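Local coordinates for protein MarR family transcriptional regulator (Staphylococcus epidermidis, PDB 5HLI) that probably regulates transcription as a redox-sensing, dimeric DNA-binding factor of the MarR family, captured here in its disulfide form, at residues Tyr44-Thr49 against Lys77-Ser82; Trp51-Gln56 against Gly62-Leu67. The protein carries 1 engineered substitution. All blocks are in the same frame, centred on the assembly; numbering follows the deposited sequence.

Contact 1: residues Tyr44-Thr49 against Lys77-Ser82; sequences YLVLLT and KRLEQS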
loop_
_atom_site.group_PDB
_atom_site.type_symbol
_atom_site.label_atom_id
_atom_site.label_comp_id
_atom_site.label_asym_id
_atom_site.label_seq_id
_atom_site.Cartn_x
_atom_site.Cartn_y
_atom_site.Cartn_z
ATOM N N TYR A 44 15.266 6.133 -0.782
ATOM C CA TYR A 44 14.547 6.896 -1.798
ATOM C C TYR A 44 14.001 8.198 -1.227
ATOM O O TYR A 44 14.028 9.238 -1.897
ATOM C CB TYR A 44 13.424 6.027 -2.364
ATOM C CG TYR A 44 12.639 6.604 -3.519
ATOM C CD1 TYR A 44 13.272 7.231 -4.586
ATOM C CD2 TYR A 44 11.258 6.473 -3.564
ATOM C CE1 TYR A 44 12.543 7.740 -5.650
ATOM C CE2 TYR A 44 10.525 6.971 -4.618
ATOM C CZ TYR A 44 11.169 7.604 -5.659
ATOM O OH TYR A 44 10.428 8.099 -6.707
ATOM N N LEU A 45 13.504 8.165 0.014
ATOM C CA LEU A 45 13.010 9.386 0.644
ATOM C C LEU A 45 14.125 10.409 0.812
ATOM O O LEU A 45 13.912 11.608 0.599
ATOM C CB LEU A 45 12.375 9.065 1.998
ATOM C CG LEU A 45 11.063 8.278 2.006
ATOM C CD1 LEU A 45 10.573 8.100 3.432
ATOM C CD2 LEU A 45 10.013 8.976 1.162
ATOM N N VAL A 46 15.321 9.954 1.197
ATOM C CA VAL A 46 16.457 10.862 1.350
ATOM C C VAL A 46 16.848 11.458 0.003
ATOM O O VAL A 46 17.117 12.660 -0.108
ATOM C CB VAL A 46 17.643 10.131 2.009
ATOM C CG1 VAL A 46 18.899 11.004 1.977
ATOM C CG2 VAL A 46 17.299 9.736 3.443
ATOM N N LEU A 47 16.891 10.627 -1.039
ATOM C CA LEU A 47 17.223 11.128 -2.368
ATOM C C LEU A 47 16.187 12.136 -2.850
ATOM O O LEU A 47 16.531 13.129 -3.501
ATOM C CB LEU A 47 17.341 9.962 -3.348
ATOM C CG LEU A 47 18.496 8.987 -3.093
ATOM C CD1 LEU A 47 18.369 7.760 -3.983
ATOM C CD2 LEU A 47 19.839 9.673 -3.310
ATOM N N LEU A 48 14.913 11.906 -2.521
ATOM C CA LEU A 48 13.853 12.794 -2.988
ATOM C C LEU A 48 13.996 14.197 -2.404
ATOM O O LEU A 48 13.779 15.190 -3.108
ATOM C CB LEU A 48 12.483 12.201 -2.653
ATOM C CG LEU A 48 12.042 11.053 -3.565
ATOM C CD1 LEU A 48 10.781 10.384 -3.037
ATOM C CD2 LEU A 48 11.830 11.559 -4.989
ATOM N N THR A 49 14.363 14.307 -1.124
ATOM C CA THR A 49 14.543 15.643 -0.560
ATOM C C THR A 49 15.832 16.283 -1.066
ATOM O O THR A 49 15.881 17.500 -1.281
ATOM C CB THR A 49 14.503 15.606 0.974
ATOM O OG1 THR A 49 14.554 16.946 1.480
ATOM C CG2 THR A 49 15.669 14.821 1.560
ATOM N N LYS A 77 25.323 6.781 5.385
ATOM C CA LYS A 77 26.549 6.021 5.162
ATOM C C LYS A 77 26.384 5.046 4.005
ATOM O O LYS A 77 27.287 4.902 3.171
ATOM C CB LYS A 77 26.952 5.276 6.434
ATOM C CG LYS A 77 27.541 6.158 7.523
ATOM C CD LYS A 77 27.999 5.315 8.701
ATOM C CE LYS A 77 28.647 6.168 9.781
ATOM N NZ LYS A 77 29.078 5.334 10.936
ATOM N N ARG A 78 25.233 4.371 3.932
ATOM C CA ARG A 78 24.991 3.439 2.835
ATOM C C ARG A 78 24.885 4.169 1.501
ATOM O O ARG A 78 25.394 3.688 0.481
ATOM C CB ARG A 78 23.725 2.624 3.107
ATOM C CG ARG A 78 23.316 1.704 1.960
ATOM C CD ARG A 78 24.444 0.743 1.576
ATOM N NE ARG A 78 24.105 -0.058 0.400
ATOM C CZ ARG A 78 24.956 -0.863 -0.232
ATOM N NH1 ARG A 78 26.203 -0.985 0.199
ATOM N NH2 ARG A 78 24.558 -1.550 -1.296
ATOM N N LEU A 79 24.229 5.332 1.487
ATOM C CA LEU A 79 24.144 6.104 0.253
ATOM C C LEU A 79 25.508 6.628 -0.176
ATOM O O LEU A 79 25.755 6.798 -1.375
ATOM C CB LEU A 79 23.152 7.255 0.419
ATOM C CG LEU A 79 21.678 6.846 0.394
ATOM C CD1 LEU A 79 20.778 8.030 0.716
ATOM C CD2 LEU A 79 21.318 6.252 -0.964
ATOM N N GLU A 80 26.407 6.885 0.778
ATOM C CA GLU A 80 27.761 7.285 0.411
ATOM C C GLU A 80 28.562 6.095 -0.102
ATOM O O GLU A 80 29.280 6.208 -1.103
ATOM C CB GLU A 80 28.468 7.930 1.603
ATOM C CG GLU A 80 29.953 8.189 1.367
ATOM C CD GLU A 80 30.637 8.842 2.553
ATOM O OE1 GLU A 80 31.241 9.921 2.372
ATOM O OE2 GLU A 80 30.569 8.280 3.667
ATOM N N GLN A 81 28.450 4.946 0.570
ATOM C CA GLN A 81 29.175 3.757 0.134
ATOM C C GLN A 81 28.742 3.311 -1.256
ATOM O O GLN A 81 29.559 2.784 -2.019
ATOM C CB GLN A 81 28.980 2.622 1.141
ATOM C CG GLN A 81 29.691 2.832 2.470
ATOM C CD GLN A 81 31.200 2.890 2.324
ATOM O OE1 GLN A 81 31.799 2.079 1.615
ATOM N NE2 GLN A 81 31.826 3.850 2.997
ATOM N N SER A 82 27.474 3.515 -1.607
ATOM C CA SER A 82 26.957 3.097 -2.904
ATOM C C SER A 82 27.019 4.205 -3.948
ATOM O O SER A 82 26.439 4.054 -5.026
ATOM C CB SER A 82 25.520 2.582 -2.762
ATOM O OG SER A 82 24.702 3.515 -2.083
#

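Contact 2: residues Trp51-Gln56 against Gly62-Leu67; sequences WEENPQ and GRHLDL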
loop_
_atom_site.group_PDB
_atom_site.type_symbol
_atom_site.label_atom_id
_atom_site.label_comp_id
_atom_site.label_asym_id
_atom_site.label_seq_id
_atom_site.Cartn_x
_atom_site.Cartn_y
_atom_site.Cartn_z
ATOM N N TRP A 51 17.042 15.859 -4.040
ATOM C CA TRP A 51 16.734 16.323 -5.387
ATOM C C TRP A 51 15.895 17.595 -5.380
ATOM O O TRP A 51 15.802 18.266 -6.413
ATOM C CB TRP A 51 16.028 15.214 -6.171
ATOM C CG TRP A 51 16.950 14.097 -6.566
ATOM C CD1 TRP A 51 18.284 14.194 -6.839
ATOM C CD2 TRP A 51 16.611 12.712 -6.714
ATOM N NE1 TRP A 51 18.795 12.961 -7.158
ATOM C CE2 TRP A 51 17.790 12.032 -7.086
ATOM C CE3 TRP A 51 15.428 11.981 -6.572
ATOM C CZ2 TRP A 51 17.819 10.658 -7.316
ATOM C CZ3 TRP A 51 15.460 10.614 -6.800
ATOM C CH2 TRP A 51 16.647 9.969 -7.170
ATOM N N GLU A 52 15.286 17.939 -4.244
ATOM C CA GLU A 52 14.596 19.214 -4.086
ATOM C C GLU A 52 15.518 20.300 -3.548
ATOM O O GLU A 52 15.455 21.447 -4.006
ATOM C CB GLU A 52 13.390 19.059 -3.155
ATOM C CG GLU A 52 12.306 18.141 -3.694
ATOM C CD GLU A 52 11.663 18.683 -4.957
ATOM O OE1 GLU A 52 11.037 19.763 -4.889
ATOM O OE2 GLU A 52 11.787 18.032 -6.017
ATOM N N GLU A 53 16.372 19.962 -2.584
ATOM C CA GLU A 53 17.285 20.920 -1.970
ATOM C C GLU A 53 18.610 20.223 -1.700
ATOM O O GLU A 53 18.664 19.266 -0.923
ATOM C CB GLU A 53 16.700 21.492 -0.674
ATOM C CG GLU A 53 17.627 22.450 0.052
ATOM C CD GLU A 53 17.084 22.884 1.400
ATOM O OE1 GLU A 53 15.947 22.495 1.740
ATOM O OE2 GLU A 53 17.798 23.610 2.122
ATOM N N ASN A 54 19.671 20.707 -2.338
ATOM C CA ASN A 54 20.991 20.091 -2.247
ATOM C C ASN A 54 22.064 21.173 -2.291
ATOM O O ASN A 54 22.033 22.029 -3.171
ATOM C CB ASN A 54 21.188 19.088 -3.389
ATOM C CG ASN A 54 22.626 18.625 -3.529
ATOM O OD1 ASN A 54 23.143 17.891 -2.685
ATOM N ND2 ASN A 54 23.276 19.044 -4.609
ATOM N N PRO A 55 23.012 21.151 -1.338
ATOM C CA PRO A 55 23.162 20.179 -0.248
ATOM C C PRO A 55 22.187 20.393 0.911
ATOM O O PRO A 55 21.424 21.357 0.914
ATOM C CB PRO A 55 24.596 20.419 0.222
ATOM C CG PRO A 55 24.793 21.880 0.001
ATOM C CD PRO A 55 24.068 22.179 -1.292
ATOM N N GLN A 56 22.223 19.477 1.877
ATOM C CA GLN A 56 21.460 19.583 3.110
ATOM C C GLN A 56 22.288 19.020 4.251
ATOM O O GLN A 56 23.067 18.081 4.068
ATOM C CB GLN A 56 20.132 18.815 3.051
ATOM C CG GLN A 56 19.039 19.467 2.242
ATOM C CD GLN A 56 17.718 18.757 2.419
ATOM O OE1 GLN A 56 17.266 18.546 3.544
ATOM N NE2 GLN A 56 17.096 18.372 1.312
ATOM N N GLY A 62 16.507 15.332 8.395
ATOM C CA GLY A 62 15.634 14.812 9.434
ATOM C C GLY A 62 14.352 15.606 9.575
ATOM O O GLY A 62 13.278 15.036 9.773
ATOM N N ARG A 63 14.442 16.934 9.478
ATOM C CA ARG A 63 13.236 17.757 9.532
ATOM C C ARG A 63 12.332 17.490 8.333
ATOM O O ARG A 63 11.110 17.383 8.481
ATOM C CB ARG A 63 13.611 19.237 9.609
ATOM C CG ARG A 63 14.243 19.641 10.934
ATOM C CD ARG A 63 14.416 21.149 11.047
ATOM N NE ARG A 63 15.475 21.660 10.182
ATOM C CZ ARG A 63 16.760 21.702 10.523
ATOM N NH1 ARG A 63 17.147 21.257 11.711
ATOM N NH2 ARG A 63 17.659 22.187 9.677
ATOM N N HIS A 64 12.919 17.365 7.139
ATOM C CA HIS A 64 12.126 17.115 5.938
ATOM C C HIS A 64 11.383 15.789 6.013
ATOM O O HIS A 64 10.223 15.697 5.593
ATOM C CB HIS A 64 13.022 17.128 4.702
ATOM C CG HIS A 64 13.461 18.493 4.290
ATOM N ND1 HIS A 64 14.727 18.753 3.812
ATOM C CD2 HIS A 64 12.802 19.674 4.277
ATOM C CE1 HIS A 64 14.829 20.036 3.526
ATOM N NE2 HIS A 64 13.676 20.615 3.794
ATOM N N LEU A 65 12.039 14.746 6.520
ATOM C CA LEU A 65 11.456 13.412 6.553
ATOM C C LEU A 65 10.846 13.054 7.901
ATOM O O LEU A 65 10.217 11.997 8.014
ATOM C CB LEU A 65 12.515 12.364 6.191
ATOM C CG LEU A 65 13.304 12.601 4.901
ATOM C CD1 LEU A 65 14.207 11.412 4.594
ATOM C CD2 LEU A 65 12.373 12.889 3.740
ATOM N N ASP A 66 11.005 13.909 8.909
ATOM C CA ASP A 66 10.626 13.602 10.287
ATOM C C ASP A 66 11.227 12.269 10.727
ATOM O O ASP A 66 10.530 11.349 11.161
ATOM C CB ASP A 66 9.109 13.612 10.472
ATOM C CG ASP A 66 8.708 13.613 11.937
ATOM O OD1 ASP A 66 9.547 14.018 12.772
ATOM O OD2 ASP A 66 7.568 13.212 12.256
ATOM N N LEU A 67 12.543 12.166 10.581
ATOM C CA LEU A 67 13.307 11.019 11.048
ATOM C C LEU A 67 14.443 11.518 11.926
ATOM O O LEU A 67 14.966 12.617 11.726
ATOM C CB LEU A 67 13.869 10.190 9.879
ATOM C CG LEU A 67 12.871 9.565 8.900
ATOM C CD1 LEU A 67 13.596 8.930 7.710
ATOM C CD2 LEU A 67 11.987 8.541 9.595
#

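Contact 1: residues Tyr44-Thr49 against Lys77-Ser82
Leu79 reaches across from helix 69-81 and sets one branch against Val46 of helix 41-52, with Leu79 CD1 3.7 Å from Val46 CG1. This is the tight part of the contact. The same methyl also lies 4.0 Å from Val46 CB, and the two side chains slide past each other in opposite directions, so a flank of one packs on a flank of the other. Val46 CG1 stands anti to its backbone nitrogen (chi1 171°), which turns that methyl toward the leucine. A beta-branched valine suits the place because it gives a short, stiff apolar surface, while the longer leucine spans the gap between the helices, whose nearest CA atoms here, those of Leu47 and Leu79, are 8.9 Å apart. The other branch is looser: Leu79 CD2 and Leu47 CD2 stay 4.4 Å apart, and Trp84 touches both leucines.

Toward solvent the helix 69-81 carries Arg78 and Gln81, polar residues fit for an exposed face. Just past the helix, Ser82 leaves helical geometry, and its OG donates to Arg78 O at 2.7 Å. Ser82 N binds the same oxygen from the opposite face of the carbonyl plane, so two bonds grip it at the helix end. Buried aliphatic packing between helices 41-52 and 69-81 is characteristic of the core of the winged helix-turn-helix domain of MarR-type regulators.

Contact 2: residues Trp51-Gln56 against Gly62-Leu67
His64, on helix 58-65, meets Gln56 and Glu53 from the turn and short strand that follow helix 41-52, inside the winged helix-turn-helix domain. Gln56 also joins that domain's small antiparallel sheet through backbone bonds with Ile99, so the contact ties a sheet edge to a helix.

The polar link is between His64 ND1 and Gln56 OE1. It is a weak hydrogen bond, with an N-H...O angle of only 122°, and the position of the amide oxygen is not certain. The amide and imidazole planes stand nearly perpendicular, and Gln56 CD lies in the plane of the ring at its edge. Glutamine suits this buried position because its amide can both accept and donate: OE1 also bonds Ser60 OG, while NE2 serves Thr49 OG1.

A second, looser contact comes from the Glu53 carboxylate. With CG opposite the backbone nitrogen (chi1 177°) and the chain extended beyond it, the side chain carries OE1 out to the imidazole, near the ring plane and 3.2 Å from His64 CE1, a proximity that could favour a positively charged ring. Both side chains are exposed, as suits charged or polar groups.

Between the strand and the turn before it, the amide is held by a much straighter bond: Gln56 NE2 donates to Glu53 O at 2.9 Å with an N-H...O angle of 161°, and that oxygen lies almost exactly in the amide plane.

How the contacts relate
Helix 41-52 connects the two contacts, whose centres are about 11 Å apart: contact 1 uses its middle, and contact 2 the residues just past its end. Along the chain, contact 2 is nested inside the loop closed by contact 1. Thr49, on the helix segment of contact 1, reaches contact 2 through its OG1, 2.9 Å from Gln56 NE2 in a probable hydrogen bond. An apolar seam continues nearby, where Val46 CG2 lies 3.7 Å from Leu65 CD1; Val46 thus faces both helix 58-65 and helix 69-81. Together the contacts join three helices of the probable DNA-binding domain. The copper ion is bound at Gln1 and Ser2, outside either contact.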